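Metallo-beta-lactamase domain-containing protein (Enterococcus faecalis, PDB 2AZ4) is of unknown function but binds two zinc ions in a metallo-beta-lactamase fold, and may be an RNA-binding exonuclease as in its family. Local coordinates at residues 17-22 with 34-40; 27-32 with 155-160; 98-103 with 129-134. One frame throughout, in Å; residues are numbered along the deposited sequence.

Contact 1 of 3, residues 17-22 with 34-40; sequences TIGGTV and FDFGTEF
Gly20 and Thr38 bring two buried loops of a metallo-beta-lactamase fold together beside the zinc site, and their CA atoms lie only 4.1 Å apart. Neither glycine of the 17-22 loop interposes a side chain, which illustrates how a close approach of two loops is won: backbone lies directly against backbone.

Direct polar contact across the pair is sparse. Asp35 N, the nitrogen of the cis peptide that joins Phe34 to Asp35, makes a weak hydrogen bond to Thr21 O (3.0 Å). Water does much of the remaining bridging. One molecule donates to Thr21 O and accepts from Gly37 N (2.9 Å), so Thr21 O serves two donors; another accepts from Phe40 N (2.7 Å) and donates to Gly19 O. Gly37 O and Asp35 O, by contrast, are buried here with no polar partner in the model.

Charged side chains pass through the contact and are secured beyond it. The extended Glu39 chain crosses Thr17 at about a right angle, CD lying 3.6 Å from Thr17 CG2; with OG1 anti to the backbone N (chi1 -174°), CG2 falls between N and the carbonyl carbon, and it is this methyl that meets the glutamate. Glu39 OE2 goes on to Arg423, Gly14 N and Ser13. Asp35 OD2 bonds to His97 ND1 and to Tyr186 OH, a second-shell grip that would help orient a zinc ligand.

Carbon-to-carbonyl contacts finish the Val22 end, where CG2 lies 3.9 Å from Asp35 O and CA makes a CH...O contact of 3.4 Å with Phe34 O.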
# COMPACT_ATOMS: atom_id res chain seq x y z
N THR A 17 6.29 -14.75 -1.52
CA THR A 17 6.06 -13.80 -2.56
C THR A 17 5.62 -12.51 -1.89
O THR A 17 5.01 -12.54 -0.83
CB THR A 17 5.04 -14.34 -3.62
OG1 THR A 17 4.96 -13.42 -4.70
CG2 THR A 17 3.66 -14.58 -3.02
N ILE A 18 5.99 -11.38 -2.45
CA ILE A 18 5.62 -10.12 -1.84
C ILE A 18 4.33 -9.65 -2.50
O ILE A 18 4.36 -8.92 -3.48
CB ILE A 18 6.78 -9.11 -1.91
CG1 ILE A 18 8.00 -9.75 -1.22
CG2 ILE A 18 6.36 -7.80 -1.25
CD1 ILE A 18 9.15 -8.81 -0.89
N GLY A 19 3.20 -10.13 -1.98
CA GLY A 19 1.90 -9.76 -2.51
C GLY A 19 0.93 -10.91 -2.47
O GLY A 19 1.29 -12.07 -2.69
N GLY A 20 -0.32 -10.59 -2.18
CA GLY A 20 -1.38 -11.59 -2.23
C GLY A 20 -1.54 -12.38 -0.95
O GLY A 20 -2.09 -13.49 -1.00
N THR A 21 -1.10 -11.82 0.18
CA THR A 21 -1.41 -12.41 1.50
C THR A 21 -2.90 -12.54 1.71
O THR A 21 -3.64 -11.54 1.68
CB THR A 21 -0.82 -11.61 2.68
OG1 THR A 21 0.59 -11.52 2.54
CG2 THR A 21 -1.10 -12.29 4.00
N VAL A 22 -3.36 -13.76 1.91
CA VAL A 22 -4.74 -13.98 2.30
C VAL A 22 -4.68 -15.02 3.41
O VAL A 22 -4.29 -16.18 3.18
CB VAL A 22 -5.64 -14.48 1.13
CG1 VAL A 22 -7.06 -14.71 1.60
CG2 VAL A 22 -5.60 -13.49 -0.07
N PHE A 34 -7.92 -11.64 5.55
CA PHE A 34 -7.10 -10.44 5.34
C PHE A 34 -5.79 -10.88 4.69
O PHE A 34 -5.30 -11.96 4.98
CB PHE A 34 -6.79 -9.72 6.66
CG PHE A 34 -6.26 -10.64 7.75
CD1 PHE A 34 -7.13 -11.26 8.65
CD2 PHE A 34 -4.89 -10.89 7.87
CE1 PHE A 34 -6.66 -12.11 9.64
CE2 PHE A 34 -4.40 -11.73 8.88
CZ PHE A 34 -5.28 -12.35 9.75
N ASP A 35 -5.24 -10.09 3.77
CA ASP A 35 -5.95 -9.01 3.09
C ASP A 35 -6.68 -9.62 1.88
O ASP A 35 -7.29 -10.69 2.02
CB ASP A 35 -4.94 -7.91 2.68
CG ASP A 35 -4.37 -7.18 3.89
OD1 ASP A 35 -5.16 -6.87 4.82
OD2 ASP A 35 -3.16 -6.86 3.92
N PHE A 36 -6.64 -8.97 0.72
CA PHE A 36 -7.41 -9.43 -0.45
C PHE A 36 -6.82 -8.93 -1.80
O PHE A 36 -7.54 -8.38 -2.62
CB PHE A 36 -8.88 -9.00 -0.32
CG PHE A 36 -9.85 -10.04 -0.78
CD1 PHE A 36 -10.02 -11.22 -0.04
CD2 PHE A 36 -10.57 -9.88 -1.94
CE1 PHE A 36 -10.90 -12.20 -0.46
CE2 PHE A 36 -11.47 -10.87 -2.38
CZ PHE A 36 -11.63 -12.03 -1.64
N GLY A 37 -5.51 -9.11 -1.97
CA GLY A 37 -4.86 -8.82 -3.23
C GLY A 37 -4.59 -10.13 -3.93
O GLY A 37 -5.02 -11.20 -3.47
N THR A 38 -3.90 -10.06 -5.05
CA THR A 38 -3.49 -11.26 -5.78
C THR A 38 -2.00 -11.40 -5.65
O THR A 38 -1.31 -10.41 -5.37
CB THR A 38 -3.89 -11.21 -7.30
OG1 THR A 38 -3.04 -10.30 -8.00
CG2 THR A 38 -5.34 -10.78 -7.46
N GLU A 39 -1.48 -12.61 -5.84
CA GLU A 39 -0.03 -12.76 -6.03
C GLU A 39 0.35 -12.22 -7.40
O GLU A 39 -0.52 -12.09 -8.28
CB GLU A 39 0.39 -14.23 -5.88
CG GLU A 39 0.13 -14.80 -4.49
CD GLU A 39 0.69 -16.22 -4.29
OE1 GLU A 39 1.52 -16.65 -5.12
OE2 GLU A 39 0.28 -16.91 -3.32
N PHE A 40 1.62 -11.85 -7.55
CA PHE A 40 2.17 -11.44 -8.84
C PHE A 40 3.43 -12.25 -9.17
O PHE A 40 4.37 -12.33 -8.37
CB PHE A 40 2.48 -9.93 -8.85
CG PHE A 40 3.12 -9.43 -10.14
CD1 PHE A 40 2.43 -9.54 -11.36
CD2 PHE A 40 4.39 -8.83 -10.12
CE1 PHE A 40 3.01 -9.07 -12.55
CE2 PHE A 40 4.98 -8.36 -11.30
CZ PHE A 40 4.28 -8.48 -12.53
O HOH W 1 3.08 -11.82 -5.22
O HOH W 2 -3.34 -9.56 -0.05

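Contact 2 of 3, residues 27-32 with 155-160; sequences YKDAHI and VGEISV
Ile32, Ala30, Val155 and Ile158 form the apolar centre where the two sheets of the metallo-beta-lactamase sandwich close on each other near one end. Strand segments 30-32 and 158-160 face one another across this interface, their short axes approaching to 8.5 Å, with directions 27° from parallel. No backbone hydrogen bond links them, so side chains, packed on each other and on the facing backbone, and a water make the contact.

Ile158 CD1 packs 4.1 Å from Ala30 CB and against the CA of His31. Ile32 divides its branches: with CG1 set between the backbone N and the carbonyl carbon (chi1 64°), CD1 goes to Val160 CG2 at 3.6 Å, while CG2 meets both methyls of Val155. Ala30 also rests on the other backbone, its CB 3.4 Å from Val155 O. Ile177 of strand 173-179 also touches Ile32 and Ile158 and continues the core.

Outward lie two type II' turns, Tyr27 to Ala30 and Val155 to Ile158, each tying off a beta hairpin. Tyr27 CE2 approaches Glu157 CB at an oblique position, the ring and carboxylate planes nearly perpendicular at 87°. A water donates to Tyr27 O (2.9 Å) and accepts from Glu157 N, joining the turns through their backbones.

At the solvent-exposed edge the long, extended Lys28 brings NZ to the syn lone pair of Glu157 OE2, a salt bridge of 2.9 Å. Lys28 CG also lies over one face of the Tyr27 ring, toward its rim. Apolar packing thus holds the sheets together inside, whereas charge pairing, probably softened by solvent, fastens the hairpin tips.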
# COMPACT_ATOMS: atom_id res chain seq x y z
N TYR A 27 -13.13 -19.47 14.02
CA TYR A 27 -13.54 -19.86 15.35
C TYR A 27 -15.05 -20.07 15.36
O TYR A 27 -15.81 -19.14 15.05
CB TYR A 27 -13.20 -18.78 16.39
CG TYR A 27 -13.55 -19.20 17.80
CD1 TYR A 27 -12.74 -20.10 18.50
CD2 TYR A 27 -14.68 -18.70 18.44
CE1 TYR A 27 -13.04 -20.49 19.81
CE2 TYR A 27 -15.01 -19.10 19.74
CZ TYR A 27 -14.17 -19.99 20.42
OH TYR A 27 -14.46 -20.36 21.71
N LYS A 28 -15.46 -21.28 15.73
CA LYS A 28 -16.87 -21.73 15.70
C LYS A 28 -17.47 -21.45 14.32
O LYS A 28 -16.89 -21.84 13.32
CB LYS A 28 -17.70 -21.14 16.84
CG LYS A 28 -17.34 -21.66 18.23
CD LYS A 28 -18.21 -20.97 19.27
CE LYS A 28 -18.24 -21.72 20.58
NZ LYS A 28 -19.07 -20.98 21.58
N ASP A 29 -18.61 -20.76 14.27
CA ASP A 29 -19.24 -20.43 12.99
C ASP A 29 -18.87 -19.05 12.43
O ASP A 29 -19.61 -18.48 11.60
CB ASP A 29 -20.76 -20.60 13.08
CG ASP A 29 -21.39 -19.73 14.13
OD1 ASP A 29 -20.67 -18.99 14.85
OD2 ASP A 29 -22.64 -19.79 14.24
N ALA A 30 -17.73 -18.52 12.86
CA ALA A 30 -17.24 -17.28 12.28
C ALA A 30 -15.84 -17.41 11.69
O ALA A 30 -15.01 -18.22 12.16
CB ALA A 30 -17.31 -16.12 13.31
N HIS A 31 -15.59 -16.63 10.64
CA HIS A 31 -14.23 -16.52 10.11
C HIS A 31 -13.97 -15.17 9.48
O HIS A 31 -14.90 -14.52 8.97
CB HIS A 31 -13.85 -17.73 9.19
CG HIS A 31 -14.66 -17.87 7.94
ND1 HIS A 31 -15.81 -17.14 7.68
CD2 HIS A 31 -14.50 -18.69 6.87
CE1 HIS A 31 -16.30 -17.50 6.50
NE2 HIS A 31 -15.52 -18.43 5.99
N ILE A 32 -12.72 -14.74 9.56
CA ILE A 32 -12.26 -13.50 8.95
C ILE A 32 -11.11 -13.79 7.99
O ILE A 32 -10.45 -14.82 8.10
CB ILE A 32 -11.82 -12.45 9.99
CG1 ILE A 32 -10.61 -12.94 10.79
CG2 ILE A 32 -13.00 -12.09 10.88
CD1 ILE A 32 -9.98 -11.90 11.73
N VAL A 155 -17.10 -10.31 14.89
CA VAL A 155 -17.55 -11.22 13.82
C VAL A 155 -17.73 -12.52 14.57
O VAL A 155 -16.75 -13.21 14.88
CB VAL A 155 -16.47 -11.36 12.72
CG1 VAL A 155 -16.85 -12.42 11.67
CG2 VAL A 155 -16.19 -10.00 12.05
N GLY A 156 -18.99 -12.83 14.91
CA GLY A 156 -19.28 -13.88 15.88
C GLY A 156 -18.49 -13.62 17.15
O GLY A 156 -18.50 -12.50 17.68
N GLU A 157 -17.76 -14.62 17.61
CA GLU A 157 -16.94 -14.48 18.80
C GLU A 157 -15.50 -14.07 18.51
O GLU A 157 -14.65 -14.10 19.40
CB GLU A 157 -16.98 -15.77 19.61
CG GLU A 157 -18.32 -15.98 20.28
CD GLU A 157 -18.28 -17.14 21.27
OE1 GLU A 157 -17.57 -17.03 22.31
OE2 GLU A 157 -18.95 -18.16 21.00
N ILE A 158 -15.22 -13.69 17.26
CA ILE A 158 -13.94 -13.08 16.92
C ILE A 158 -14.02 -11.56 17.06
O ILE A 158 -14.92 -10.92 16.53
CB ILE A 158 -13.48 -13.40 15.47
CG1 ILE A 158 -13.66 -14.88 15.14
CG2 ILE A 158 -12.02 -12.97 15.28
CD1 ILE A 158 -13.33 -15.21 13.69
N SER A 159 -13.05 -10.99 17.75
CA SER A 159 -12.96 -9.55 17.93
C SER A 159 -11.70 -9.02 17.23
O SER A 159 -10.60 -9.56 17.40
CB SER A 159 -12.95 -9.24 19.43
OG SER A 159 -12.21 -8.07 19.70
N VAL A 160 -11.88 -8.00 16.39
CA VAL A 160 -10.77 -7.50 15.58
C VAL A 160 -10.63 -6.02 15.85
O VAL A 160 -11.57 -5.25 15.64
CB VAL A 160 -10.99 -7.74 14.06
CG1 VAL A 160 -9.77 -7.26 13.23
CG2 VAL A 160 -11.32 -9.20 13.75
O HOH W 3 -17.55 -17.29 16.48

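Contact 3 of 3, residues 98-103 with 129-134; sequences SRMINY and FLIPSP
Phe129 meets Ser98 through its ring, CE2 lying 3.7 Å from the serine OG, a hydroxyl whose hydrogen bonds go to Ala93 O and His94 O. The backbone of Phe129 is joined to the other segment by water: one molecule donates to Phe129 O and accepts from Arg99 NE, in the plane of the guanidinium at its edge.

Leu130 follows and splits its methyls. CD1 packs on Ile101 CD1 at 3.9 Å, while CD2 sits against Ser98 O.

Ile131 carries the largest share of the contact. Its N donates to Arg99 O (3.2 Å, 156° at the hydrogen), arriving nearly along the C=O axis. The side chain then spreads between two flat groups. CG1 lies 3.8 Å above one face of the Arg99 guanidinium, and CG2, anti to the backbone N, presses on the Tyr103 ring, 3.3 Å from CZ, a tight approach. Both groups are also held by Asp49, whose carboxylate pairs with Arg99 NH2 and whose backbone O bonds to Tyr103 OH. Ile131 O accepts from a water that also donates to Arg99 O and accepts from Asn102 N, so that Arg99 O has two donors and the two backbones are joined a second time through the water.

Pro132 adds its carbonyl, bridged by water to Tyr103 OH. A water 2.8 Å from Ser133 OG accepts from that hydroxyl and donates to Asn102 O, and Pro134 closes the run with CD 4.2 Å from Tyr103 CE1.

A type I turn, Ser98 to Ile101, and a short 3-10 segment shape the opposing backbone. They come directly after the HxHxDH motif (His92, His94, Asp96, His97), the zinc-binding signature of the metallo-beta-lactamase fold, so the 129-134 loop packs on the exit from the metal site.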
# COMPACT_ATOMS: atom_id res chain seq x y z
N SER A 98 -4.94 -5.16 -2.07
CA SER A 98 -6.34 -4.76 -2.39
C SER A 98 -6.88 -5.24 -3.76
O SER A 98 -8.10 -5.17 -4.03
CB SER A 98 -6.46 -3.23 -2.31
OG SER A 98 -5.62 -2.59 -3.29
N ARG A 99 -5.97 -5.72 -4.60
CA ARG A 99 -6.24 -5.83 -6.04
C ARG A 99 -7.56 -6.53 -6.39
O ARG A 99 -8.20 -6.17 -7.37
CB ARG A 99 -5.09 -6.52 -6.76
CG ARG A 99 -5.15 -6.40 -8.25
CD ARG A 99 -3.93 -6.99 -8.94
NE ARG A 99 -4.27 -6.91 -10.34
CZ ARG A 99 -4.40 -7.93 -11.17
NH1 ARG A 99 -4.10 -9.18 -10.82
NH2 ARG A 99 -4.77 -7.66 -12.40
N MET A 100 -7.96 -7.54 -5.63
CA MET A 100 -9.15 -8.29 -6.00
C MET A 100 -10.41 -8.01 -5.19
O MET A 100 -11.35 -8.81 -5.24
CB MET A 100 -8.88 -9.81 -6.10
CG MET A 100 -8.69 -10.56 -4.78
SD MET A 100 -8.76 -12.38 -4.95
CE MET A 100 -8.42 -12.83 -3.24
N ILE A 101 -10.48 -6.88 -4.46
CA ILE A 101 -11.65 -6.67 -3.59
C ILE A 101 -12.99 -6.72 -4.38
O ILE A 101 -14.02 -7.11 -3.82
CB ILE A 101 -11.59 -5.40 -2.71
CG1 ILE A 101 -11.42 -4.13 -3.57
CG2 ILE A 101 -10.49 -5.55 -1.61
CD1 ILE A 101 -11.80 -2.89 -2.82
N ASN A 102 -12.97 -6.37 -5.67
CA ASN A 102 -14.22 -6.39 -6.44
C ASN A 102 -14.76 -7.80 -6.67
O ASN A 102 -15.93 -7.97 -7.03
CB ASN A 102 -14.09 -5.68 -7.78
CG ASN A 102 -14.08 -4.17 -7.65
OD1 ASN A 102 -13.56 -3.46 -8.54
ND2 ASN A 102 -14.68 -3.66 -6.60
N TYR A 103 -13.91 -8.80 -6.44
CA TYR A 103 -14.36 -10.20 -6.52
C TYR A 103 -14.95 -10.72 -5.20
O TYR A 103 -15.51 -11.82 -5.14
CB TYR A 103 -13.22 -11.12 -6.96
CG TYR A 103 -12.91 -11.06 -8.44
CD1 TYR A 103 -13.69 -10.32 -9.34
CD2 TYR A 103 -11.82 -11.77 -8.95
CE1 TYR A 103 -13.38 -10.29 -10.72
CE2 TYR A 103 -11.52 -11.77 -10.31
CZ TYR A 103 -12.29 -11.03 -11.19
OH TYR A 103 -11.94 -11.05 -12.53
N PHE A 129 -6.81 0.18 -11.67
CA PHE A 129 -6.05 -0.16 -10.47
C PHE A 129 -6.52 -1.51 -9.95
O PHE A 129 -5.75 -2.48 -9.91
CB PHE A 129 -6.17 0.93 -9.41
CG PHE A 129 -5.29 0.70 -8.19
CD1 PHE A 129 -3.92 0.94 -8.24
CD2 PHE A 129 -5.85 0.27 -6.99
CE1 PHE A 129 -3.11 0.74 -7.12
CE2 PHE A 129 -5.05 0.07 -5.85
CZ PHE A 129 -3.68 0.30 -5.91
N LEU A 130 -7.80 -1.59 -9.57
CA LEU A 130 -8.42 -2.83 -9.13
C LEU A 130 -9.05 -3.63 -10.28
O LEU A 130 -9.56 -3.04 -11.24
CB LEU A 130 -9.52 -2.53 -8.11
CG LEU A 130 -9.23 -1.68 -6.88
CD1 LEU A 130 -10.58 -1.31 -6.15
CD2 LEU A 130 -8.22 -2.35 -5.91
N ILE A 131 -9.05 -4.96 -10.17
CA ILE A 131 -9.78 -5.80 -11.11
C ILE A 131 -11.26 -5.37 -11.10
O ILE A 131 -11.86 -5.32 -10.04
CB ILE A 131 -9.68 -7.28 -10.70
CG1 ILE A 131 -8.26 -7.82 -10.88
CG2 ILE A 131 -10.66 -8.13 -11.50
CD1 ILE A 131 -8.00 -9.12 -10.08
N PRO A 132 -11.83 -5.04 -12.27
CA PRO A 132 -13.23 -4.63 -12.30
C PRO A 132 -14.15 -5.79 -12.01
O PRO A 132 -13.83 -6.93 -12.36
CB PRO A 132 -13.46 -4.18 -13.76
CG PRO A 132 -12.10 -4.10 -14.38
CD PRO A 132 -11.22 -5.01 -13.62
N SER A 133 -15.30 -5.52 -11.40
CA SER A 133 -16.34 -6.52 -11.36
C SER A 133 -16.95 -6.61 -12.76
O SER A 133 -17.29 -5.58 -13.33
CB SER A 133 -17.43 -6.11 -10.38
OG SER A 133 -18.49 -7.05 -10.47
N PRO A 134 -17.15 -7.83 -13.30
CA PRO A 134 -17.78 -7.90 -14.64
C PRO A 134 -19.25 -7.45 -14.63
O PRO A 134 -19.88 -7.36 -15.70
CB PRO A 134 -17.67 -9.38 -15.02
CG PRO A 134 -16.78 -10.00 -13.98
CD PRO A 134 -16.87 -9.18 -12.76
O HOH W 4 -11.04 -5.89 -7.59
O HOH W 5 -5.52 -4.60 -11.59
O HOH W 6 -18.02 -9.19 -8.76
O HOH W 7 -13.07 -8.59 -14.30

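How the contacts relate
Along the chain, contact 1 closes before contact 3 opens, contact 1 alternates with contact 2, and contact 3 is nested in the loop that contact 2 closes. Strands 22-27 and 30-34 run between contacts 1 and 2, whose centres lie about 22 Å apart: one end of this hairpin reaches the zinc site, the other the end of the sandwich away from the metals. Contacts 1 and 3, with centres about 13 Å apart, touch through probable hydrogen bonds from Met100 N to Phe36 O and between Thr38 and Arg99. Contact 2 stands apart from contact 3, about 25 Å between centres. Contacts 1 and 3 thus lie beside the metal-binding loop, whereas contact 2 joins the two sheets.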